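Local coordinates for inclusion membrane protein A (Chlamydia trachomatis, PDB 6E7E) that probably promotes the homotypic fusion of chlamydial inclusions as a SNARE-like membrane protein, represented here by its soluble domain, at residues L5-Y8 with Q9-Q12; R13-G16 with S17-I21; Q58-R61 with D62-K65; E79-R82 with K83-S86; Q144-Q147 with L148-L152. The protein carries 2 engineered substitutions. All coordinates share one frame; numbering follows the deposited sequence.

In the fold
All five contacts are local, in a single-chain bundle that is mostly helical and has no strand. Interactions 1 and 2 follow one another on helix 4-38, centres 13 Å apart. Interaction 3 lies in the loop between helices 44-57 and 65-73, interaction 4 at the junction of helix 79-82 with helix 87-107, and interaction 5 on helix 125-165. In space the chain folds back on itself: interaction 3 touches interaction 2 and interaction 5, whose centre is 10 Å away, Leu18 of interaction 2 meets Leu145 of interaction 5, and Phe85 of interaction 4 packs on Leu7 and Leu11 of interaction 1. Loop 58-64 and the 83-86 junction thus fill in between helices 4-38 and 125-165.

Interaction 1. Residues L5-Y8 with Q9-Q12; sequences LHLY and QDLQ
His6 and Gln9 lie side by side and point the same way, with the imidazole and amide planes turned 67° apart. Gln9 OE1 stands over one face of the ring, displaced toward its rim, and is 4.1 Å from His6 ND1. A water joins the two groups: it donates to Gln9 OE1 at 3.2 Å, and its other proton can serve His6 O or His6 ND1, both weakly. At the amide's other end, Gln9 NE2 passes 3.9 Å from Leu5 CD1, the two side chains meeting at a slant. CG beside the backbone N (chi1 -70°), followed by an extended chain, carries the Gln9 amide back along the helix to both neighbours. These side chains sit on regular alpha-helix: Gln9 N bonds to Leu5 O, and the series runs on to Gln12 N and Tyr8 O at 2.8 Å. Helix 4-38 turns another face into the bundle, where Leu7 lies on Ile90 of helix 87-107 and Leu11 on Phe67 of helix 65-73. Tyr8 stacks on Tyr74. Asp10 borders this face: OD1 forms a salt bridge with Arg13 NH1, while OD2 lies 3.9 Å from Leu7 CD2 and has a long, weak ion pair with Lys94 NZ.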
loop_
_atom_site.group_PDB
_atom_site.type_symbol
_atom_site.label_atom_id
_atom_site.label_comp_id
_atom_site.label_asym_id
_atom_site.label_seq_id
_atom_site.Cartn_x
_atom_site.Cartn_y
_atom_site.Cartn_z
ATOM N N LEU A 5 -5.007 -18.913 -15.426
ATOM C CA LEU A 5 -4.833 -17.784 -16.362
ATOM C C LEU A 5 -5.724 -16.623 -15.898
ATOM O O LEU A 5 -5.308 -15.465 -15.948
ATOM C CB LEU A 5 -5.186 -18.214 -17.773
ATOM C CG LEU A 5 -5.105 -17.099 -18.805
ATOM C CD1 LEU A 5 -3.747 -16.420 -18.822
ATOM C CD2 LEU A 5 -5.416 -17.638 -20.180
ATOM N N HIS A 6 -6.943 -16.911 -15.449
ATOM C CA HIS A 6 -7.872 -15.861 -14.971
ATOM C C HIS A 6 -7.369 -15.255 -13.673
ATOM O O HIS A 6 -7.480 -14.028 -13.490
ATOM C CB HIS A 6 -9.303 -16.373 -14.832
ATOM C CG HIS A 6 -9.947 -16.572 -16.153
ATOM N ND1 HIS A 6 -10.820 -15.644 -16.696
ATOM C CD2 HIS A 6 -9.804 -17.557 -17.061
ATOM C CE1 HIS A 6 -11.194 -16.057 -17.891
ATOM N NE2 HIS A 6 -10.588 -17.237 -18.136
ATOM N N LEU A 7 -6.825 -16.055 -12.796
ATOM C CA LEU A 7 -6.245 -15.502 -11.559
ATOM C C LEU A 7 -5.023 -14.656 -11.890
ATOM O O LEU A 7 -4.831 -13.615 -11.238
ATOM C CB LEU A 7 -5.892 -16.632 -10.596
ATOM C CG LEU A 7 -7.092 -17.398 -10.051
ATOM C CD1 LEU A 7 -6.649 -18.488 -9.113
ATOM C CD2 LEU A 7 -8.061 -16.473 -9.325
ATOM N N TYR A 8 -4.219 -15.052 -12.878
ATOM C CA TYR A 8 -3.097 -14.202 -13.341
ATOM C C TYR A 8 -3.624 -12.852 -13.829
ATOM O O TYR A 8 -3.064 -11.807 -13.473
ATOM C CB TYR A 8 -2.305 -14.939 -14.418
ATOM C CG TYR A 8 -1.356 -14.072 -15.191
ATOM C CD1 TYR A 8 -0.140 -13.687 -14.655
ATOM C CD2 TYR A 8 -1.716 -13.552 -16.420
ATOM C CE1 TYR A 8 0.720 -12.848 -15.347
ATOM C CE2 TYR A 8 -0.870 -12.708 -17.114
ATOM C CZ TYR A 8 0.352 -12.347 -16.578
ATOM O OH TYR A 8 1.208 -11.526 -17.252
ATOM N N GLN A 9 -4.682 -12.855 -14.618
ATOM C CA GLN A 9 -5.246 -11.585 -15.133
ATOM C C GLN A 9 -5.804 -10.750 -13.977
ATOM O O GLN A 9 -5.643 -9.507 -13.994
ATOM C CB GLN A 9 -6.292 -11.876 -16.185
ATOM C CG GLN A 9 -5.678 -12.418 -17.449
ATOM C CD GLN A 9 -6.655 -13.063 -18.393
ATOM O OE1 GLN A 9 -7.848 -13.287 -18.125
ATOM N NE2 GLN A 9 -6.118 -13.348 -19.549
ATOM N N ASP A 10 -6.431 -11.368 -12.988
ATOM C CA ASP A 10 -6.924 -10.619 -11.799
ATOM C C ASP A 10 -5.750 -10.000 -11.060
ATOM O O ASP A 10 -5.807 -8.849 -10.662
ATOM C CB ASP A 10 -7.662 -11.559 -10.850
ATOM C CG ASP A 10 -9.010 -12.034 -11.303
ATOM O OD1 ASP A 10 -9.567 -11.393 -12.184
ATOM O OD2 ASP A 10 -9.453 -13.076 -10.764
ATOM N N LEU A 11 -4.706 -10.785 -10.875
ATOM C CA LEU A 11 -3.534 -10.270 -10.159
ATOM C C LEU A 11 -2.870 -9.158 -10.964
ATOM O O LEU A 11 -2.388 -8.192 -10.369
ATOM C CB LEU A 11 -2.575 -11.405 -9.857
ATOM C CG LEU A 11 -1.394 -11.018 -8.990
ATOM C CD1 LEU A 11 -1.823 -10.483 -7.616
ATOM C CD2 LEU A 11 -0.465 -12.193 -8.835
ATOM N N GLN A 12 -2.800 -9.290 -12.273
ATOM C CA GLN A 12 -2.206 -8.243 -13.117
ATOM C C GLN A 12 -2.922 -6.917 -12.862
ATOM O O GLN A 12 -2.284 -5.872 -12.694
ATOM C CB GLN A 12 -2.318 -8.662 -14.555
ATOM C CG GLN A 12 -1.799 -7.672 -15.566
ATOM C CD GLN A 12 -2.096 -8.148 -16.969
ATOM O OE1 GLN A 12 -3.162 -8.675 -17.281
ATOM N NE2 GLN A 12 -1.118 -7.982 -17.834
HETATM O O HOH W 1 -9.609 -12.583 -15.598
#

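Interaction 2. Residues R13-G16 with S17-I21; sequences REVG and SLKEI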
loop_
_atom_site.group_PDB
_atom_site.type_symbol
_atom_site.label_atom_id
_atom_site.label_comp_id
_atom_site.label_asym_id
_atom_site.label_seq_id
_atom_site.Cartn_x
_atom_site.Cartn_y
_atom_site.Cartn_z
ATOM N N ARG A 13 -4.242 -6.977 -12.829
ATOM C CA ARG A 13 -5.050 -5.764 -12.587
ATOM C C ARG A 13 -4.760 -5.206 -11.198
ATOM O O ARG A 13 -4.563 -3.990 -11.041
ATOM C CB ARG A 13 -6.524 -6.147 -12.720
ATOM C CG ARG A 13 -7.553 -5.072 -12.415
ATOM C CD ARG A 13 -8.976 -5.677 -12.306
ATOM N NE ARG A 13 -9.311 -6.492 -13.475
ATOM C CZ ARG A 13 -9.578 -7.806 -13.522
ATOM N NH1 ARG A 13 -9.683 -8.542 -12.426
ATOM N NH2 ARG A 13 -9.770 -8.383 -14.704
ATOM N N GLU A 14 -4.756 -6.051 -10.179
ATOM C CA GLU A 14 -4.556 -5.533 -8.817
ATOM C C GLU A 14 -3.132 -5.030 -8.623
ATOM O O GLU A 14 -2.963 -4.037 -7.922
ATOM C CB GLU A 14 -4.915 -6.606 -7.799
ATOM C CG GLU A 14 -6.368 -7.045 -7.846
ATOM C CD GLU A 14 -7.382 -5.911 -7.879
ATOM O OE1 GLU A 14 -7.310 -5.045 -7.015
ATOM O OE2 GLU A 14 -8.239 -5.885 -8.780
ATOM N N VAL A 15 -2.125 -5.684 -9.197
ATOM C CA VAL A 15 -0.749 -5.157 -9.069
ATOM C C VAL A 15 -0.625 -3.841 -9.821
ATOM O O VAL A 15 0.041 -2.921 -9.308
ATOM C CB VAL A 15 0.275 -6.197 -9.525
ATOM C CG1 VAL A 15 1.651 -5.594 -9.681
ATOM C CG2 VAL A 15 0.275 -7.353 -8.574
ATOM N N GLY A 16 -1.260 -3.703 -10.966
ATOM C CA GLY A 16 -1.248 -2.396 -11.642
ATOM C C GLY A 16 -1.829 -1.329 -10.723
ATOM O O GLY A 16 -1.285 -0.219 -10.632
ATOM N N SER A 17 -2.923 -1.634 -10.066
ATOM C CA SER A 17 -3.550 -0.696 -9.104
ATOM C C SER A 17 -2.622 -0.435 -7.926
ATOM O O SER A 17 -2.515 0.722 -7.496
ATOM C CB SER A 17 -4.873 -1.221 -8.658
ATOM O OG SER A 17 -5.769 -1.204 -9.736
ATOM N N LEU A 18 -1.983 -1.454 -7.388
ATOM C CA LEU A 18 -1.046 -1.261 -6.272
ATOM C C LEU A 18 0.073 -0.310 -6.679
ATOM O O LEU A 18 0.513 0.485 -5.832
ATOM C CB LEU A 18 -0.458 -2.588 -5.814
ATOM C CG LEU A 18 -1.406 -3.441 -4.996
ATOM C CD1 LEU A 18 -0.857 -4.855 -4.950
ATOM C CD2 LEU A 18 -1.594 -2.860 -3.606
ATOM N N LYS A 19 0.574 -0.393 -7.906
ATOM C CA LYS A 19 1.646 0.502 -8.349
ATOM C C LYS A 19 1.112 1.931 -8.439
ATOM O O LYS A 19 1.851 2.872 -8.117
ATOM C CB LYS A 19 2.210 0.038 -9.684
ATOM C CG LYS A 19 3.039 -1.232 -9.562
ATOM C CD LYS A 19 3.542 -1.726 -10.892
ATOM C CE LYS A 19 4.435 -2.926 -10.738
ATOM N NZ LYS A 19 4.972 -3.379 -12.039
ATOM N N GLU A 20 -0.130 2.121 -8.857
ATOM C CA GLU A 20 -0.719 3.477 -8.842
ATOM C C GLU A 20 -0.862 3.985 -7.412
ATOM O O GLU A 20 -0.563 5.154 -7.123
ATOM C CB GLU A 20 -2.082 3.469 -9.518
ATOM C CG GLU A 20 -2.022 3.139 -10.989
ATOM C CD GLU A 20 -3.302 3.427 -11.719
ATOM O OE1 GLU A 20 -4.340 3.571 -11.054
ATOM O OE2 GLU A 20 -3.233 3.579 -12.939
ATOM N N ILE A 21 -1.335 3.130 -6.524
ATOM C CA ILE A 21 -1.495 3.466 -5.097
ATOM C C ILE A 21 -0.131 3.832 -4.534
ATOM O O ILE A 21 -0.004 4.821 -3.812
ATOM C CB ILE A 21 -2.164 2.302 -4.360
ATOM C CG1 ILE A 21 -3.641 2.186 -4.722
ATOM C CG2 ILE A 21 -1.954 2.416 -2.864
ATOM C CD1 ILE A 21 -4.222 0.822 -4.366
HETATM O O HOH W 2 -7.880 -2.850 -9.340
#
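With CG1 placed beside its carbonyl carbon (chi1 168°), Val15 meets the side chain of Lys19, whose CG lies beside the backbone N (chi1 -72°) and whose chain then runs fully extended. The two chains meet at an angle, and the touch is made by Val15 CG1 and Lys19 CE, 4.0 Å apart: a methyl group against the last methylene before the ammonium. Closer in, Lys19 CG lies 3.5 Å from Val15 O, so the aliphatic part of the lysine also covers the carbonyl that accepts its own backbone N-H. The ammonium is carried on toward Glu68, with which it forms only a long, weak ion pair.

The backbone is unbroken alpha-helix, part of helix 4-38. Leu18 N reaches Glu14 O at 2.8 Å, whereas the bond from Glu20 N to Gly16 O is longer, 3.2 Å. Within the helical bundle, Val15 packs on Phe67 and Leu71 of helix 65-73, Leu18 on Tyr64, and Glu14 against Leu93 and Val97 of helix 87-107.

Ser17 occupies the polar border of this surface. Its OG has a possible weak bond to Arg13 O, but the firmer link is with Arg101 NH2, which also forms a salt bridge with Glu20 OE1. A water 2.7 Å from Ser17 OG donates weakly to Glu14 OE2 at 3.1 Å, tying the serine to the preceding turn through solvent.

Interaction 3. Residues Q58-R61 with D62-K65; sequences QGFR and DNYK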
loop_
_atom_site.group_PDB
_atom_site.type_symbol
_atom_site.label_atom_id
_atom_site.label_comp_id
_atom_site.label_asym_id
_atom_site.label_seq_id
_atom_site.Cartn_x
_atom_site.Cartn_y
_atom_site.Cartn_z
ATOM N N GLN A 58 6.487 5.106 4.491
ATOM C CA GLN A 58 7.854 4.654 4.149
ATOM C C GLN A 58 7.804 3.201 3.686
ATOM O O GLN A 58 7.164 2.373 4.350
ATOM C CB GLN A 58 8.801 4.756 5.344
ATOM C CG GLN A 58 9.200 6.174 5.712
ATOM C CD GLN A 58 10.193 6.230 6.847
ATOM O OE1 GLN A 58 11.303 6.728 6.694
ATOM N NE2 GLN A 58 9.796 5.719 8.001
ATOM N N GLY A 59 8.456 2.924 2.565
ATOM C CA GLY A 59 8.658 1.553 2.093
ATOM C C GLY A 59 7.352 0.906 1.670
ATOM O O GLY A 59 7.278 -0.336 1.690
ATOM N N PHE A 60 6.352 1.681 1.241
ATOM C CA PHE A 60 5.058 1.092 0.842
ATOM C C PHE A 60 5.291 0.069 -0.274
ATOM O O PHE A 60 4.612 -0.911 -0.232
ATOM C CB PHE A 60 4.019 2.155 0.475
ATOM C CG PHE A 60 2.698 1.550 0.075
ATOM C CD1 PHE A 60 1.803 1.080 1.013
ATOM C CD2 PHE A 60 2.418 1.286 -1.242
ATOM C CE1 PHE A 60 0.623 0.458 0.635
ATOM C CE2 PHE A 60 1.235 0.674 -1.622
ATOM C CZ PHE A 60 0.341 0.255 -0.684
ATOM N N ARG A 61 6.171 0.299 -1.244
ATOM C CA ARG A 61 6.319 -0.657 -2.377
ATOM C C ARG A 61 6.668 -2.033 -1.816
ATOM O O ARG A 61 6.172 -3.046 -2.337
ATOM C CB ARG A 61 7.314 -0.143 -3.420
ATOM C CG ARG A 61 8.773 -0.135 -2.996
ATOM C CD ARG A 61 9.655 -0.137 -4.236
ATOM N NE ARG A 61 11.046 0.172 -3.927
ATOM C CZ ARG A 61 11.569 1.397 -3.854
ATOM N NH1 ARG A 61 10.828 2.471 -4.076
ATOM N NH2 ARG A 61 12.849 1.540 -3.555
ATOM N N ASP A 62 7.436 -2.050 -0.736
ATOM C CA ASP A 62 7.905 -3.319 -0.133
ATOM C C ASP A 62 6.706 -4.062 0.450
ATOM O O ASP A 62 6.768 -5.268 0.508
ATOM C CB ASP A 62 9.005 -3.083 0.907
ATOM C CG ASP A 62 10.265 -2.498 0.297
ATOM O OD1 ASP A 62 10.643 -2.958 -0.799
ATOM O OD2 ASP A 62 10.841 -1.569 0.909
ATOM N N ASN A 63 5.611 -3.377 0.776
ATOM C CA ASN A 63 4.429 -3.986 1.441
ATOM C C ASN A 63 3.556 -4.767 0.447
ATOM O O ASN A 63 2.636 -5.480 0.910
ATOM C CB ASN A 63 3.607 -2.917 2.167
ATOM C CG ASN A 63 4.296 -2.405 3.418
ATOM O OD1 ASN A 63 4.332 -1.199 3.690
ATOM N ND2 ASN A 63 4.916 -3.317 4.148
ATOM N N TYR A 64 3.846 -4.739 -0.854
ATOM C CA TYR A 64 3.102 -5.619 -1.800
ATOM C C TYR A 64 4.057 -6.419 -2.688
ATOM O O TYR A 64 3.630 -7.040 -3.665
ATOM C CB TYR A 64 2.059 -4.872 -2.639
ATOM C CG TYR A 64 2.608 -3.764 -3.506
ATOM C CD1 TYR A 64 3.079 -4.016 -4.775
ATOM C CD2 TYR A 64 2.654 -2.455 -3.066
ATOM C CE1 TYR A 64 3.604 -3.024 -5.575
ATOM C CE2 TYR A 64 3.161 -1.440 -3.855
ATOM C CZ TYR A 64 3.675 -1.735 -5.098
ATOM O OH TYR A 64 4.174 -0.719 -5.860
ATOM N N LYS A 65 5.331 -6.476 -2.325
ATOM C CA LYS A 65 6.342 -7.158 -3.169
ATOM C C LYS A 65 5.945 -8.606 -3.466
ATOM O O LYS A 65 6.265 -9.083 -4.561
ATOM C CB LYS A 65 7.685 -7.090 -2.453
ATOM C CG LYS A 65 8.826 -7.778 -3.174
ATOM C CD LYS A 65 10.131 -7.771 -2.405
ATOM C CE LYS A 65 9.970 -7.532 -0.918
ATOM N NZ LYS A 65 11.078 -8.129 -0.137
#
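From Gly59 to Tyr64 the backbone is bonded three residues apart, not four. Asp62 N donates to Gly59 O at 3.0 Å, Asn63 N to Phe60 O at 2.8 Å and Tyr64 N to Arg61 O at 3.2 Å. In all three the donor stands well above the carbonyl plane, away from the lone pairs. Gly59 enters this run with a positive phi of 68°, and Tyr64 leaves it immediately before helix 65-73.

The main side-chain contact is between two rings. Phe60 and Tyr64 point at about a right angle to each other; their planes are inclined by 54° and their centroids lie 5.6 Å apart, an oblique pairing. Phe60 CE2 comes to 3.6 Å from Tyr64 CE2, at the edge of the tyrosine ring. Tyr64 holds CG between its backbone N and carbonyl carbon (chi1 60°), which folds the ring back against the preceding turn, with Arg61 O over the centre of one face. Arg61 and Asp62 run alongside each other on the exposed side, yet Arg61 NE is 4.4 Å from Asp62 OD1, which lies well out of the guanidinium plane: a matter of charge alone.

Phe60 continues inward onto Ile142 and Leu145 of helix 125-165, and Tyr64 onto Asn22 of helix 4-38. The arrangement is that of successive tight turns with i+3 to i bonding leading to a helix N-cap, here Tyr64, in an interhelical loop of the bundle.

Interaction 4. Residues E79-R82 with K83-S86; sequences EEMR and KLFS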
loop_
_atom_site.group_PDB
_atom_site.type_symbol
_atom_site.label_atom_id
_atom_site.label_comp_id
_atom_site.label_asym_id
_atom_site.label_seq_id
_atom_site.Cartn_x
_atom_site.Cartn_y
_atom_site.Cartn_z
ATOM N N GLU A 79 3.868 -26.015 -12.627
ATOM C CA GLU A 79 2.553 -26.307 -12.010
ATOM C C GLU A 79 2.615 -26.085 -10.489
ATOM O O GLU A 79 1.679 -25.555 -9.874
ATOM C CB GLU A 79 2.154 -27.728 -12.388
ATOM C CG GLU A 79 0.687 -28.003 -12.224
ATOM C CD GLU A 79 0.102 -29.193 -12.966
ATOM O OE1 GLU A 79 0.770 -29.819 -13.889
ATOM O OE2 GLU A 79 -1.049 -29.503 -12.613
ATOM N N GLU A 80 3.727 -26.432 -9.875
ATOM C CA GLU A 80 3.850 -26.274 -8.411
ATOM C C GLU A 80 3.829 -24.786 -8.025
ATOM O O GLU A 80 3.176 -24.406 -7.046
ATOM C CB GLU A 80 5.144 -26.917 -7.939
ATOM C CG GLU A 80 5.221 -26.972 -6.443
ATOM C CD GLU A 80 4.229 -27.903 -5.764
ATOM O OE1 GLU A 80 3.642 -28.770 -6.460
ATOM O OE2 GLU A 80 4.022 -27.732 -4.553
ATOM N N MET A 81 4.579 -23.982 -8.749
ATOM C CA MET A 81 4.593 -22.539 -8.475
ATOM C C MET A 81 3.184 -21.965 -8.634
ATOM O O MET A 81 2.800 -21.082 -7.860
ATOM C CB MET A 81 5.579 -21.860 -9.419
ATOM C CG MET A 81 5.729 -20.392 -9.153
ATOM S SD MET A 81 6.587 -19.969 -7.614
ATOM C CE MET A 81 8.279 -20.250 -8.143
ATOM N N ARG A 82 2.448 -22.427 -9.630
ATOM C CA ARG A 82 1.110 -21.862 -9.877
ATOM C C ARG A 82 0.123 -22.207 -8.760
ATOM O O ARG A 82 -0.912 -21.527 -8.678
ATOM C CB ARG A 82 0.580 -22.297 -11.243
ATOM C CG ARG A 82 1.311 -21.625 -12.399
ATOM C CD ARG A 82 0.618 -21.830 -13.709
ATOM N NE ARG A 82 0.491 -23.214 -14.096
ATOM C CZ ARG A 82 1.381 -23.892 -14.815
ATOM N NH1 ARG A 82 2.496 -23.324 -15.250
ATOM N NH2 ARG A 82 1.095 -25.123 -15.176
ATOM N N LYS A 83 0.434 -23.125 -7.855
ATOM C CA LYS A 83 -0.432 -23.311 -6.669
ATOM C C LYS A 83 -0.478 -22.036 -5.819
ATOM O O LYS A 83 -1.402 -21.891 -5.035
ATOM C CB LYS A 83 0.019 -24.513 -5.860
ATOM C CG LYS A 83 -0.083 -25.812 -6.633
ATOM C CD LYS A 83 0.343 -27.012 -5.856
ATOM C CE LYS A 83 0.377 -28.260 -6.715
ATOM N NZ LYS A 83 0.844 -29.440 -5.950
ATOM N N LEU A 84 0.518 -21.170 -5.922
ATOM C CA LEU A 84 0.538 -19.921 -5.119
ATOM C C LEU A 84 -0.454 -18.895 -5.657
ATOM O O LEU A 84 -0.686 -17.896 -4.962
ATOM C CB LEU A 84 1.953 -19.369 -5.052
ATOM C CG LEU A 84 2.929 -20.276 -4.308
ATOM C CD1 LEU A 84 4.328 -19.709 -4.319
ATOM C CD2 LEU A 84 2.509 -20.555 -2.867
ATOM N N PHE A 85 -1.037 -19.115 -6.825
ATOM C CA PHE A 85 -2.177 -18.291 -7.299
ATOM C C PHE A 85 -3.429 -18.778 -6.571
ATOM O O PHE A 85 -4.049 -19.715 -7.054
ATOM C CB PHE A 85 -2.340 -18.337 -8.817
ATOM C CG PHE A 85 -1.302 -17.534 -9.547
ATOM C CD1 PHE A 85 -0.017 -17.999 -9.760
ATOM C CD2 PHE A 85 -1.601 -16.252 -9.980
ATOM C CE1 PHE A 85 0.924 -17.225 -10.429
ATOM C CE2 PHE A 85 -0.653 -15.475 -10.627
ATOM C CZ PHE A 85 0.608 -15.959 -10.849
ATOM N N SER A 86 -3.723 -18.208 -5.408
ATOM C CA SER A 86 -4.836 -18.604 -4.517
ATOM C C SER A 86 -6.037 -17.710 -4.824
ATOM O O SER A 86 -5.894 -16.475 -4.691
ATOM C CB SER A 86 -4.472 -18.422 -3.065
ATOM O OG SER A 86 -5.656 -18.293 -2.269
#
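The ring of Phe85 receives Arg82 O at its edge, in the ring plane, with Phe85 CD1 3.8 Å from that oxygen. The guanidinium of Arg82, the other flat group, folds back so that Glu79 CA lies over one of its faces, toward the rim, while Arg82 NH1 is hydrogen-bonded to Ser77 OG. Arg82 to Phe85 form a type I beta turn, closed by Phe85 N donating to Arg82 O at 3.0 Å; an inverse gamma turn centred on Phe85 overlaps its end, and Ser86 OG then caps Ile89 N at the start of helix 87-107.

The short helix 79-82 thus winds down through three-residue bonding. Lys83 N bonds to Glu80 O at 3.1 Å and has a weak bond to Glu79 O, while Leu84 N bonds to Met81 O. In each of the three-residue bonds the donor stands above the carbonyl plane.

On the inner side, Met81 SD and Leu84 CD1 are 4.0 Å apart. Met81 also touches Gln159 and Arg160 of helix 125-165, and Phe85 lies on Leu70 and Leu11.

On the exposed side, a bend in Glu80 at chi2 (68°) turns its carboxylate toward the extended Lys83 chain. The two form a salt bridge in which Lys83 NZ meets Glu80 OE1 on its syn side at 2.9 Å, 30° out of the carboxylate plane.

Interaction 5. Residues Q144-Q147 with L148-L152; sequences QLSQ and LSKTL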
loop_
_atom_site.group_PDB
_atom_site.type_symbol
_atom_site.label_atom_id
_atom_site.label_comp_id
_atom_site.label_asym_id
_atom_site.label_seq_id
_atom_site.Cartn_x
_atom_site.Cartn_y
_atom_site.Cartn_z
ATOM N N GLN A 144 -2.444 -5.197 7.010
ATOM C CA GLN A 144 -3.150 -6.370 6.432
ATOM C C GLN A 144 -2.506 -6.751 5.089
ATOM O O GLN A 144 -2.196 -7.929 4.852
ATOM C CB GLN A 144 -4.648 -6.080 6.324
ATOM C CG GLN A 144 -5.479 -7.097 5.561
ATOM C CD GLN A 144 -6.884 -7.210 6.106
ATOM O OE1 GLN A 144 -7.871 -7.026 5.391
ATOM N NE2 GLN A 144 -6.986 -7.509 7.391
ATOM N N LEU A 145 -2.274 -5.764 4.228
ATOM C CA LEU A 145 -1.637 -6.025 2.921
ATOM C C LEU A 145 -0.224 -6.609 3.099
ATOM O O LEU A 145 0.130 -7.585 2.430
ATOM C CB LEU A 145 -1.606 -4.707 2.154
ATOM C CG LEU A 145 -0.877 -4.773 0.814
ATOM C CD1 LEU A 145 -1.615 -5.663 -0.173
ATOM C CD2 LEU A 145 -0.661 -3.380 0.251
ATOM N N SER A 146 0.564 -5.991 3.973
ATOM C CA SER A 146 1.982 -6.364 4.218
ATOM C C SER A 146 2.067 -7.818 4.683
ATOM O O SER A 146 2.965 -8.537 4.237
ATOM C CB SER A 146 2.618 -5.409 5.195
ATOM O OG SER A 146 3.924 -5.799 5.586
ATOM N N GLN A 147 1.150 -8.248 5.536
ATOM C CA GLN A 147 1.201 -9.633 6.023
ATOM C C GLN A 147 0.932 -10.597 4.867
ATOM O O GLN A 147 1.635 -11.621 4.749
ATOM C CB GLN A 147 0.197 -9.824 7.140
ATOM C CG GLN A 147 0.282 -11.181 7.803
ATOM C CD GLN A 147 -0.724 -11.259 8.925
ATOM O OE1 GLN A 147 -1.923 -11.121 8.705
ATOM N NE2 GLN A 147 -0.248 -11.494 10.133
ATOM N N LEU A 148 -0.076 -10.345 4.036
ATOM C CA LEU A 148 -0.353 -11.222 2.860
ATOM C C LEU A 148 0.876 -11.265 1.941
ATOM O O LEU A 148 1.252 -12.343 1.451
ATOM C CB LEU A 148 -1.549 -10.704 2.055
ATOM C CG LEU A 148 -2.909 -10.773 2.739
ATOM C CD1 LEU A 148 -3.990 -10.141 1.881
ATOM C CD2 LEU A 148 -3.301 -12.194 3.077
ATOM N N SER A 149 1.456 -10.111 1.675
ATOM C CA SER A 149 2.598 -9.954 0.756
ATOM C C SER A 149 3.817 -10.701 1.291
ATOM O O SER A 149 4.478 -11.400 0.508
ATOM C CB SER A 149 2.897 -8.495 0.603
ATOM O OG SER A 149 4.048 -8.287 -0.174
ATOM N N LYS A 150 4.123 -10.523 2.559
ATOM C CA LYS A 150 5.331 -11.137 3.125
ATOM C C LYS A 150 5.214 -12.658 3.088
ATOM O O LYS A 150 6.202 -13.348 2.817
ATOM C CB LYS A 150 5.537 -10.647 4.551
ATOM C CG LYS A 150 6.177 -9.274 4.596
ATOM C CD LYS A 150 7.688 -9.300 4.572
ATOM C CE LYS A 150 8.288 -7.910 4.605
ATOM N NZ LYS A 150 9.764 -7.953 4.511
ATOM N N THR A 151 4.030 -13.182 3.365
ATOM C CA THR A 151 3.793 -14.625 3.278
ATOM C C THR A 151 4.134 -15.099 1.857
ATOM O O THR A 151 4.870 -16.076 1.675
ATOM C CB THR A 151 2.359 -14.954 3.684
ATOM O OG1 THR A 151 2.200 -14.662 5.066
ATOM C CG2 THR A 151 2.031 -16.401 3.435
ATOM N N LEU A 152 3.575 -14.420 0.861
ATOM C CA LEU A 152 3.831 -14.801 -0.535
ATOM C C LEU A 152 5.299 -14.679 -0.880
ATOM O O LEU A 152 5.818 -15.612 -1.551
ATOM C CB LEU A 152 3.037 -13.901 -1.451
ATOM C CG LEU A 152 1.751 -14.449 -2.000
ATOM C CD1 LEU A 152 1.151 -13.373 -2.870
ATOM C CD2 LEU A 152 1.960 -15.747 -2.777
#
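Lys150 N donates to Ser146 O at 2.8 Å, and the same carbonyl oxygen is flanked by the aliphatic start of the lysine, Lys150 CB and CG both approaching Ser146 O to 3.3 Å. The next shortest bond, Ser149 N to Leu145 O at 3.0 Å, points nearly along the C=O axis, with a C=O...N angle of 161°. Thr151 N to Gln147 O is longer, at 3.2 Å, and Leu148 N to Gln144 O is weak. Thr151 carries OG1 beside its backbone N (chi1 -67°), which brings this hydroxyl within 3.1 Å of Gln147 O, the acceptor of its own amide.

This is the continuous alpha-helix 125-165, a long element of the bundle, at the level where the loop before helix 65-73 comes against it. Ser149 faces the start of helix 65-73: its OG is anti to the backbone N and is hydrogen-bonded to Gly66 N in the first turn. One turn earlier, Ser146 touches Asn63.

Contact between the segments' side chains is slight, and much of the packing falls on backbone oxygens. Leu148 CG lies 3.6 Å from Gln144 O and Ser149 CB 3.4 Å from Leu145 O. The hydrophobic ends turn to other helices: Leu145 meets Leu93 and Leu100 of helix 87-107, and Leu145, Leu148 and Leu152 all touch Phe67 of helix 65-73.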